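Phage-related conserved hypothetical protein, BB2244 (Bordetella bronchiseptica, PDB 2BDV) is of unknown function but belongs to the SRAP (SOS response associated peptidase) family, whose characterised members crosslink to abasic sites in single-stranded DNA. Local coordinates at residues A[153-158]-A[163-168]; A[137-140]-A[144-147]; A[106-109]-A[114-117]; A[174-179]-A[184-189]. One frame throughout, in Å; residues are numbered along the deposited sequence.

Along the chain the order is contact 3, contact 2, contact 1, contact 4, each closing before the next opens, and each joins segments only three or four residues apart. Contact 3 ends the hairpin of strands 101-107 and 116-123 in one antiparallel sheet. Contact 2 lies in the connection between strands 126-133 and 147-151 of the mixed sheet, and contact 1 in the loop leading from strand 147-151 to helix 171-178, the helix that contact 4 pairs with 184-191. Centres lie about 18 Å apart for contacts 1 and 3 and about 37 Å apart for contacts 3 and 4; none touches another. The four thus hold separate connections: a hairpin end, two loops and a helix pair.

Contact 1. Residues A[153-158]-A[163-168]; sequences DALGGM and DRRPVA
R165 meets L155, G156, G157 and M158 in the irregular loop that joins strand 147-151 to helix 171-178 of the SRAP fold, a worked example of one long side chain bonded to successive carbonyls of a segment that has little regular structure beyond the 3-10 turn 153-155. Its CG takes the crowded position between the backbone N and the carbonyl carbon (chi1 75°), and a second bend at chi3 turns the guanidinium toward 155-158. As a result R165 NE reaches G156 O at 3.1 Å, while R165 N bonds to the same G156 O at 3.0 Å. The two donors come from opposite faces of the carbonyl plane, neither along a lone pair. R165 NH1 adds a bond to G157 O at 3.1 Å, tilted 29° from the guanidinium plane. The flat group is sandwiched: L155 CB lies over its centre, 3.6 Å from R165 CZ, and M158, bent at chi2 and chi3, brings SD over the rim of the other face, 4.1 Å from R165 NH2. These contacts should restrict the rotation of the guanidinium. A second pair, D153 and R164, meets differently, the carboxylate lying against the aliphatic part of the arginine with D153 OD2 3.2 Å from R164 CD. The acid's polar partners are elsewhere, T151 for OD1 and K75 for OD2. D163 OD2 has two backbone donors: C2 N, which places the chain's N-terminal end close by, and R164 N, which D163 OD2 takes at 2.6 Å through its anti lone pair.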
loop_
_atom_site.group_PDB
_atom_site.type_symbol
_atom_site.label_atom_id
_atom_site.label_comp_id
_atom_site.label_asym_id
_atom_site.label_seq_id
_atom_site.Cartn_x
_atom_site.Cartn_y
_atom_site.Cartn_z
ATOM N N ASP A 153 7.805 5.250 -7.983
ATOM C CA ASP A 153 7.504 5.749 -9.320
ATOM C C ASP A 153 8.656 5.636 -10.316
ATOM O O ASP A 153 8.444 5.291 -11.481
ATOM C CB ASP A 153 7.026 7.201 -9.215
ATOM C CG ASP A 153 5.714 7.328 -8.449
ATOM O OD1 ASP A 153 5.533 6.598 -7.447
ATOM O OD2 ASP A 153 4.867 8.163 -8.843
ATOM N N ALA A 154 9.872 5.914 -9.855
ATOM C CA ALA A 154 11.053 5.854 -10.712
ATOM C C ALA A 154 11.155 4.567 -11.532
ATOM O O ALA A 154 11.618 4.588 -12.674
ATOM C CB ALA A 154 12.313 6.029 -9.868
ATOM N N LEU A 155 10.728 3.450 -10.953
ATOM C CA LEU A 155 10.800 2.170 -11.650
ATOM C C LEU A 155 9.471 1.750 -12.264
ATOM O O LEU A 155 9.365 0.674 -12.849
ATOM C CB LEU A 155 11.289 1.080 -10.696
ATOM C CG LEU A 155 12.648 1.394 -10.070
ATOM C CD1 LEU A 155 13.008 0.306 -9.073
ATOM C CD2 LEU A 155 13.708 1.504 -11.172
ATOM N N GLY A 156 8.464 2.606 -12.131
ATOM C CA GLY A 156 7.157 2.305 -12.685
ATOM C C GLY A 156 6.521 1.063 -12.090
ATOM O O GLY A 156 6.858 0.650 -10.981
ATOM N N GLY A 157 5.592 0.468 -12.824
ATOM C CA GLY A 157 4.940 -0.730 -12.342
ATOM C C GLY A 157 5.819 -1.949 -12.562
ATOM O O GLY A 157 6.863 -1.861 -13.215
ATOM N N MET A 158 5.406 -3.086 -12.012
ATOM C CA MET A 158 6.159 -4.323 -12.168
ATOM C C MET A 158 5.949 -4.832 -13.596
ATOM O O MET A 158 6.848 -5.426 -14.187
ATOM C CB MET A 158 5.672 -5.362 -11.145
ATOM C CG MET A 158 6.561 -6.594 -10.984
ATOM S SD MET A 158 8.227 -6.234 -10.366
ATOM C CE MET A 158 7.852 -5.764 -8.697
ATOM N N ASP A 163 2.515 2.472 -14.377
ATOM C CA ASP A 163 1.989 2.337 -13.025
ATOM C C ASP A 163 3.101 2.609 -12.023
ATOM O O ASP A 163 4.226 2.949 -12.398
ATOM C CB ASP A 163 1.397 0.935 -12.814
ATOM C CG ASP A 163 0.240 0.926 -11.814
ATOM O OD1 ASP A 163 -0.733 0.176 -12.046
ATOM O OD2 ASP A 163 0.302 1.654 -10.794
ATOM N N ARG A 164 2.781 2.453 -10.750
ATOM C CA ARG A 164 3.735 2.714 -9.687
ATOM C C ARG A 164 3.790 1.524 -8.744
ATOM O O ARG A 164 2.848 1.275 -7.996
ATOM C CB ARG A 164 3.295 3.975 -8.939
ATOM C CG ARG A 164 3.224 5.216 -9.831
ATOM C CD ARG A 164 2.294 6.274 -9.258
ATOM N NE ARG A 164 0.906 6.006 -9.616
ATOM C CZ ARG A 164 0.396 6.206 -10.832
ATOM N NH1 ARG A 164 -0.878 5.928 -11.078
ATOM N NH2 ARG A 164 1.155 6.703 -11.801
ATOM N N ARG A 165 4.893 0.788 -8.770
ATOM C CA ARG A 165 5.006 -0.380 -7.910
ATOM C C ARG A 165 5.087 0.020 -6.446
ATOM O O ARG A 165 5.722 1.008 -6.091
ATOM C CB ARG A 165 6.229 -1.214 -8.285
ATOM C CG ARG A 165 7.548 -0.627 -7.834
ATOM C CD ARG A 165 8.694 -1.477 -8.335
ATOM N NE ARG A 165 8.751 -1.494 -9.796
ATOM C CZ ARG A 165 9.659 -2.163 -10.499
ATOM N NH1 ARG A 165 9.636 -2.113 -11.823
ATOM N NH2 ARG A 165 10.585 -2.884 -9.874
ATOM N N PRO A 166 4.427 -0.749 -5.572
ATOM C CA PRO A 166 4.422 -0.478 -4.131
ATOM C C PRO A 166 5.720 -0.912 -3.462
ATOM O O PRO A 166 6.270 -1.964 -3.776
ATOM C CB PRO A 166 3.228 -1.284 -3.640
ATOM C CG PRO A 166 3.286 -2.499 -4.523
ATOM C CD PRO A 166 3.535 -1.879 -5.894
ATOM N N VAL A 167 6.214 -0.095 -2.541
ATOM C CA VAL A 167 7.446 -0.421 -1.841
ATOM C C VAL A 167 7.177 -1.479 -0.776
ATOM O O VAL A 167 6.554 -1.196 0.243
ATOM C CB VAL A 167 8.046 0.836 -1.175
ATOM C CG1 VAL A 167 9.313 0.473 -0.409
ATOM C CG2 VAL A 167 8.347 1.884 -2.234
ATOM N N ALA A 168 7.632 -2.702 -1.026
ATOM C CA ALA A 168 7.448 -3.780 -0.068
ATOM C C ALA A 168 8.707 -3.868 0.783
ATOM O O ALA A 168 9.825 -3.805 0.267
ATOM C CB ALA A 168 7.201 -5.105 -0.789
#

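Contact 2. Residues A[137-140]-A[144-147]; sequences RGAE and AHGF
A139 sets its methyl group over one face of the H145 imidazole, and this is the main side-chain contact between the two segments. A139 CB is 3.8 Å from the ring centroid and 23° off the ring normal, a CH-pi arrangement displaced toward the side of the ring where A139 CB comes within 3.5 Å of H145 CD2. H145 NE2 is the next closest ring atom to the same methyl, with A139 CB 3.7 Å away. With H145 CG beside the backbone N and anti to the carbonyl carbon (chi1 -60°), the imidazole lies against A139. E140 approaches through its main chain instead: E140 O lies 3.5 Å from H145 CB and 3.4 Å from H145 ND1, oblique to the ring and at an angle too poor for a hydrogen bond. The polar partner of H145 ND1 is D142 OD1, in the short turn between the two segments, a bond that should limit rotation of the imidazole. The contact belongs to the long connection between strands 126-133 and 147-151, antiparallel neighbours in the mixed sheet. W135 touches H145 and donates from NE1 to A139 O. Two residues after the histidine, strand 147-151 begins. The chemistry at this surface site is therefore divided: the contact across the segments is mainly dispersive, the packing of a methyl on a ring face, while the directional bond of the histidine runs from ND1 to D142.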
loop_
_atom_site.group_PDB
_atom_site.type_symbol
_atom_site.label_atom_id
_atom_site.label_comp_id
_atom_site.label_asym_id
_atom_site.label_seq_id
_atom_site.Cartn_x
_atom_site.Cartn_y
_atom_site.Cartn_z
ATOM N N ARG A 137 -5.908 8.590 16.572
ATOM C CA ARG A 137 -6.911 8.240 17.584
ATOM C C ARG A 137 -7.988 9.312 17.769
ATOM O O ARG A 137 -7.682 10.488 17.949
ATOM C CB ARG A 137 -6.226 7.963 18.934
ATOM C CG ARG A 137 -7.071 7.161 19.941
ATOM C CD ARG A 137 -8.044 8.029 20.743
ATOM N NE ARG A 137 -7.362 8.854 21.745
ATOM C CZ ARG A 137 -7.964 9.759 22.516
ATOM N NH1 ARG A 137 -7.253 10.455 23.395
ATOM N NH2 ARG A 137 -9.270 9.976 22.411
ATOM N N GLY A 138 -9.248 8.888 17.727
ATOM C CA GLY A 138 -10.353 9.814 17.893
ATOM C C GLY A 138 -10.838 10.431 16.593
ATOM O O GLY A 138 -11.894 11.063 16.560
ATOM N N ALA A 139 -10.070 10.243 15.523
ATOM C CA ALA A 139 -10.419 10.786 14.214
ATOM C C ALA A 139 -11.392 9.883 13.472
ATOM O O ALA A 139 -11.396 8.666 13.656
ATOM C CB ALA A 139 -9.161 10.986 13.375
ATOM N N GLU A 140 -12.216 10.485 12.621
ATOM C CA GLU A 140 -13.182 9.722 11.852
ATOM C C GLU A 140 -12.472 8.974 10.727
ATOM O O GLU A 140 -11.388 9.370 10.295
ATOM C CB GLU A 140 -14.245 10.657 11.290
ATOM C CG GLU A 140 -15.627 10.049 11.298
ATOM C CD GLU A 140 -16.708 11.102 11.293
ATOM O OE1 GLU A 140 -16.701 11.964 12.202
ATOM O OE2 GLU A 140 -17.566 11.064 10.385
ATOM N N ALA A 144 -10.486 12.300 4.647
ATOM C CA ALA A 144 -9.644 13.298 5.291
ATOM C C ALA A 144 -8.600 12.601 6.153
ATOM O O ALA A 144 -7.578 13.194 6.509
ATOM C CB ALA A 144 -10.485 14.236 6.145
ATOM N N HIS A 145 -8.853 11.340 6.488
ATOM C CA HIS A 145 -7.898 10.582 7.287
ATOM C C HIS A 145 -7.507 9.277 6.600
ATOM O O HIS A 145 -7.157 8.303 7.258
ATOM C CB HIS A 145 -8.465 10.316 8.687
ATOM C CG HIS A 145 -8.781 11.566 9.446
ATOM N ND1 HIS A 145 -9.966 12.252 9.288
ATOM C CD2 HIS A 145 -8.031 12.309 10.296
ATOM C CE1 HIS A 145 -9.930 13.363 10.002
ATOM N NE2 HIS A 145 -8.765 13.422 10.623
ATOM N N GLY A 146 -7.555 9.277 5.269
ATOM C CA GLY A 146 -7.197 8.088 4.507
ATOM C C GLY A 146 -5.692 7.940 4.335
ATOM O O GLY A 146 -4.936 8.843 4.687
ATOM N N PHE A 147 -5.242 6.808 3.798
ATOM C CA PHE A 147 -3.808 6.600 3.609
ATOM C C PHE A 147 -3.431 6.376 2.151
ATOM O O PHE A 147 -4.299 6.205 1.300
ATOM C CB PHE A 147 -3.312 5.411 4.449
ATOM C CG PHE A 147 -3.819 4.067 3.985
ATOM C CD1 PHE A 147 -4.907 3.468 4.608
ATOM C CD2 PHE A 147 -3.191 3.387 2.940
ATOM C CE1 PHE A 147 -5.367 2.210 4.208
ATOM C CE2 PHE A 147 -3.642 2.122 2.525
ATOM C CZ PHE A 147 -4.733 1.533 3.163
#

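Contact 3. Residues A[106-109]-A[114-117]; sequences KALD and PAKQ
K106 N donates to Q117 O over 2.9 Å in an almost straight bond, 175° at the hydrogen. Its companion runs the other way, Q117 N to K106 O at 3.0 Å, and K116 CA adds a CA-H...O approach to the same K106 O. Such reciprocal bonds define an antiparallel hydrogen-bonded pair; the next pair, A107 with K116, is the non-hydrogen-bonded one. Then L108 N reaches A115 O at 2.9 Å. Together they form the end of the beta hairpin of strands 101-107 and 116-123, the two central strands of a four-stranded antiparallel sheet, where the strands give way to the connecting loop. Side chains sort by face. K106 and Q117 share one, with Q117 NE2 bonding onward to V205 O beside the neighbouring strand 201-204. On the other, K116 lies alongside A107: its chain runs extended until a bend at chi4 leaves K116 NZ 3.8 Å from A107 CB. L108 has already left the strand, and its isopropyl group folds back across Q117, crossing it obliquely with L108 CD1 and CD2 each 3.8 Å from Q117 CB and A115 CB also nearby. Closest to the loop is D109, whose CG sits between backbone N and carbonyl carbon (chi1 63°). That turn carries OD1 across the hairpin to segment 114-117, where D109 OD1 accepts a weak bond from A115 N at 2.9 Å and lies 3.4 Å from P114 CB.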
loop_
_atom_site.group_PDB
_atom_site.type_symbol
_atom_site.label_atom_id
_atom_site.label_comp_id
_atom_site.label_asym_id
_atom_site.label_seq_id
_atom_site.Cartn_x
_atom_site.Cartn_y
_atom_site.Cartn_z
ATOM N N LYS A 106 -1.895 -3.880 -18.240
ATOM C CA LYS A 106 -0.969 -3.710 -19.346
ATOM C C LYS A 106 -1.713 -3.211 -20.576
ATOM O O LYS A 106 -2.566 -3.904 -21.120
ATOM C CB LYS A 106 -0.290 -5.047 -19.651
ATOM C CG LYS A 106 0.762 -5.001 -20.745
ATOM C CD LYS A 106 1.925 -4.105 -20.357
ATOM C CE LYS A 106 3.091 -4.238 -21.335
ATOM N NZ LYS A 106 3.682 -5.610 -21.347
ATOM N N ALA A 107 -1.393 -1.997 -21.002
ATOM C CA ALA A 107 -2.027 -1.417 -22.173
ATOM C C ALA A 107 -1.706 -2.306 -23.366
ATOM O O ALA A 107 -0.537 -2.551 -23.658
ATOM C CB ALA A 107 -1.494 -0.012 -22.405
ATOM N N LEU A 108 -2.731 -2.790 -24.053
ATOM C CA LEU A 108 -2.504 -3.655 -25.201
ATOM C C LEU A 108 -2.466 -2.885 -26.517
ATOM O O LEU A 108 -2.163 -3.455 -27.561
ATOM C CB LEU A 108 -3.576 -4.743 -25.252
ATOM C CG LEU A 108 -3.644 -5.655 -24.023
ATOM C CD1 LEU A 108 -4.977 -6.376 -24.019
ATOM C CD2 LEU A 108 -2.485 -6.642 -24.016
ATOM N N ASP A 109 -2.776 -1.592 -26.460
ATOM C CA ASP A 109 -2.756 -0.742 -27.647
ATOM C C ASP A 109 -2.822 0.734 -27.249
ATOM O O ASP A 109 -3.060 1.062 -26.085
ATOM C CB ASP A 109 -3.927 -1.084 -28.575
ATOM C CG ASP A 109 -5.275 -0.829 -27.932
ATOM O OD1 ASP A 109 -5.530 -1.389 -26.845
ATOM O OD2 ASP A 109 -6.078 -0.072 -28.515
ATOM N N PRO A 114 -8.080 2.221 -24.461
ATOM C CA PRO A 114 -7.399 1.035 -24.992
ATOM C C PRO A 114 -7.702 -0.246 -24.216
ATOM O O PRO A 114 -7.954 -0.204 -23.013
ATOM C CB PRO A 114 -5.930 1.428 -24.904
ATOM C CG PRO A 114 -5.895 2.222 -23.636
ATOM C CD PRO A 114 -7.124 3.105 -23.767
ATOM N N ALA A 115 -7.682 -1.384 -24.908
ATOM C CA ALA A 115 -7.938 -2.662 -24.255
ATOM C C ALA A 115 -6.767 -2.950 -23.331
ATOM O O ALA A 115 -5.609 -2.951 -23.757
ATOM C CB ALA A 115 -8.076 -3.775 -25.285
ATOM N N LYS A 116 -7.065 -3.186 -22.063
ATOM C CA LYS A 116 -6.014 -3.460 -21.102
ATOM C C LYS A 116 -6.112 -4.856 -20.516
ATOM O O LYS A 116 -7.197 -5.335 -20.187
ATOM C CB LYS A 116 -6.049 -2.422 -19.980
ATOM C CG LYS A 116 -5.485 -1.069 -20.362
ATOM C CD LYS A 116 -5.780 -0.050 -19.276
ATOM C CE LYS A 116 -4.914 1.192 -19.414
ATOM N NZ LYS A 116 -3.466 0.858 -19.217
ATOM N N GLN A 117 -4.959 -5.502 -20.393
ATOM C CA GLN A 117 -4.866 -6.845 -19.833
ATOM C C GLN A 117 -4.392 -6.786 -18.373
ATOM O O GLN A 117 -3.240 -6.457 -18.093
ATOM C CB GLN A 117 -3.884 -7.679 -20.666
ATOM C CG GLN A 117 -3.453 -8.990 -20.020
ATOM C CD GLN A 117 -4.612 -9.950 -19.801
ATOM O OE1 GLN A 117 -5.232 -10.422 -20.757
ATOM N NE2 GLN A 117 -4.911 -10.239 -18.540
#

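Contact 4. Residues A[174-179]-A[184-189]; sequences AREWVD and VARAKE
E176 and R186 form the ionic part of this contact, a salt bridge across two consecutive helices. R186 NE lies 2.7 Å from E176 OE2, and R186 NH2 makes a weaker bond to E176 OE1 at 3.3 Å, giving a two-pronged grip on the carboxylate. It is not fully flat: the two planes are 25° apart, and NE meets OE2 from 47° above the carboxylate plane. A bend at chi2 (57°) brings NE and NH2 of the arginine to the carboxylate, while E176 extends beyond its CG; the two side chains cross at about a right angle. The third nitrogen serves its own helix, with R186 NH1 2.9 Å from E189 OE2, close to the guanidinium plane. One cation thus holds two carboxylates, and it would be expected to ease the repulsion between them. The two segments belong to a helical hairpin, in which helices 171-178 and 184-191 run roughly antiparallel across a short turn. At that turn T182 OG1 bonds to E176 O and D179 O as the first helix ends. Apolar packing occupies the inner side. W177 CG is anti to the backbone N, and the indole edge meets the A187 carbonyl, with W177 CZ3 3.4 Å from A187 O; W177 CZ3 also touches A187 CB, at 3.7 Å. Polar fixing of the indole comes from the mixed sheet that the helix packs on, where W177 NE1 donates to I95 O of strand 94-99, while A130 and L132 of strand 126-133 touch the same side chain.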
loop_
_atom_site.group_PDB
_atom_site.type_symbol
_atom_site.label_atom_id
_atom_site.label_comp_id
_atom_site.label_asym_id
_atom_site.label_seq_id
_atom_site.Cartn_x
_atom_site.Cartn_y
_atom_site.Cartn_z
ATOM N N ALA A 174 10.306 -3.594 8.178
ATOM C CA ALA A 174 8.901 -3.266 8.339
ATOM C C ALA A 174 8.622 -2.912 9.798
ATOM O O ALA A 174 7.862 -1.985 10.083
ATOM C CB ALA A 174 8.044 -4.448 7.906
ATOM N N ARG A 175 9.225 -3.660 10.719
ATOM C CA ARG A 175 9.046 -3.398 12.143
ATOM C C ARG A 175 9.640 -2.049 12.484
ATOM O O ARG A 175 9.051 -1.279 13.230
ATOM C CB ARG A 175 9.739 -4.465 12.997
ATOM C CG ARG A 175 9.126 -5.833 12.878
ATOM C CD ARG A 175 10.001 -6.913 13.489
ATOM N NE ARG A 175 9.634 -8.190 12.886
ATOM C CZ ARG A 175 10.494 -9.048 12.358
ATOM N NH1 ARG A 175 11.795 -8.780 12.366
ATOM N NH2 ARG A 175 10.041 -10.157 11.789
ATOM N N GLU A 176 10.816 -1.761 11.943
ATOM C CA GLU A 176 11.446 -0.481 12.230
ATOM C C GLU A 176 10.571 0.650 11.700
ATOM O O GLU A 176 10.414 1.667 12.359
ATOM C CB GLU A 176 12.818 -0.412 11.587
ATOM C CG GLU A 176 13.873 0.208 12.471
ATOM C CD GLU A 176 15.209 0.239 11.774
ATOM O OE1 GLU A 176 15.454 -0.678 10.962
ATOM O OE2 GLU A 176 16.012 1.162 12.032
ATOM N N TRP A 177 9.994 0.460 10.514
ATOM C CA TRP A 177 9.137 1.474 9.919
ATOM C C TRP A 177 7.946 1.849 10.811
ATOM O O TRP A 177 7.681 3.028 11.013
ATOM C CB TRP A 177 8.652 0.995 8.540
ATOM C CG TRP A 177 7.627 1.884 7.860
ATOM C CD1 TRP A 177 6.277 1.666 7.779
ATOM C CD2 TRP A 177 7.881 3.089 7.125
ATOM N NE1 TRP A 177 5.677 2.654 7.032
ATOM C CE2 TRP A 177 6.635 3.543 6.624
ATOM C CE3 TRP A 177 9.037 3.831 6.841
ATOM C CZ2 TRP A 177 6.517 4.706 5.849
ATOM C CZ3 TRP A 177 8.918 4.985 6.072
ATOM C CH2 TRP A 177 7.664 5.411 5.586
ATOM N N VAL A 178 7.249 0.858 11.367
ATOM C CA VAL A 178 6.082 1.135 12.211
ATOM C C VAL A 178 6.417 1.579 13.652
ATOM O O VAL A 178 5.547 2.078 14.369
ATOM C CB VAL A 178 5.126 -0.099 12.263
ATOM C CG1 VAL A 178 5.836 -1.293 12.908
ATOM C CG2 VAL A 178 3.869 0.237 13.064
ATOM N N ASP A 179 7.676 1.405 14.056
ATOM C CA ASP A 179 8.170 1.766 15.396
ATOM C C ASP A 179 8.214 3.288 15.569
ATOM O O ASP A 179 9.069 3.968 14.992
ATOM C CB ASP A 179 9.574 1.166 15.601
ATOM C CG ASP A 179 10.050 1.207 17.062
ATOM O OD1 ASP A 179 10.932 0.389 17.412
ATOM O OD2 ASP A 179 9.568 2.053 17.845
ATOM N N VAL A 184 12.447 10.113 11.619
ATOM C CA VAL A 184 12.047 10.318 10.227
ATOM C C VAL A 184 13.212 10.082 9.266
ATOM O O VAL A 184 13.024 9.600 8.145
ATOM C CB VAL A 184 11.525 11.767 10.006
ATOM C CG1 VAL A 184 11.189 11.996 8.537
ATOM C CG2 VAL A 184 10.304 12.016 10.871
ATOM N N ALA A 185 14.412 10.438 9.708
ATOM C CA ALA A 185 15.606 10.272 8.890
ATOM C C ALA A 185 15.817 8.795 8.611
ATOM O O ALA A 185 16.156 8.410 7.495
ATOM C CB ALA A 185 16.829 10.849 9.619
ATOM N N ARG A 186 15.615 7.976 9.639
ATOM C CA ARG A 186 15.782 6.539 9.511
ATOM C C ARG A 186 14.665 5.978 8.635
ATOM O O ARG A 186 14.883 5.055 7.854
ATOM C CB ARG A 186 15.764 5.877 10.896
ATOM C CG ARG A 186 15.820 4.347 10.876
ATOM C CD ARG A 186 17.052 3.817 10.138
ATOM N NE ARG A 186 16.918 2.401 9.788
ATOM C CZ ARG A 186 17.625 1.800 8.836
ATOM N NH1 ARG A 186 18.520 2.488 8.140
ATOM N NH2 ARG A 186 17.427 0.519 8.560
ATOM N N ALA A 187 13.474 6.553 8.762
ATOM C CA ALA A 187 12.322 6.118 7.983
ATOM C C ALA A 187 12.564 6.315 6.493
ATOM O O ALA A 187 12.227 5.459 5.675
ATOM C CB ALA A 187 11.075 6.892 8.411
ATOM N N LYS A 188 13.145 7.450 6.133
ATOM C CA LYS A 188 13.407 7.716 4.732
ATOM C C LYS A 188 14.381 6.703 4.129
ATOM O O LYS A 188 14.184 6.253 3.004
ATOM C CB LYS A 188 13.908 9.150 4.571
ATOM C CG LYS A 188 12.793 10.167 4.773
ATOM C CD LYS A 188 13.333 11.563 4.967
ATOM C CE LYS A 188 12.214 12.552 5.212
ATOM N NZ LYS A 188 12.761 13.853 5.703
ATOM N N GLU A 189 15.417 6.331 4.874
ATOM C CA GLU A 189 16.384 5.350 4.387
ATOM C C GLU A 189 15.716 3.998 4.116
ATOM O O GLU A 189 15.903 3.399 3.054
ATOM C CB GLU A 189 17.513 5.152 5.407
ATOM C CG GLU A 189 18.532 6.290 5.479
ATOM C CD GLU A 189 19.570 6.075 6.570
ATOM O OE1 GLU A 189 20.571 6.831 6.611
ATOM O OE2 GLU A 189 19.377 5.150 7.395
#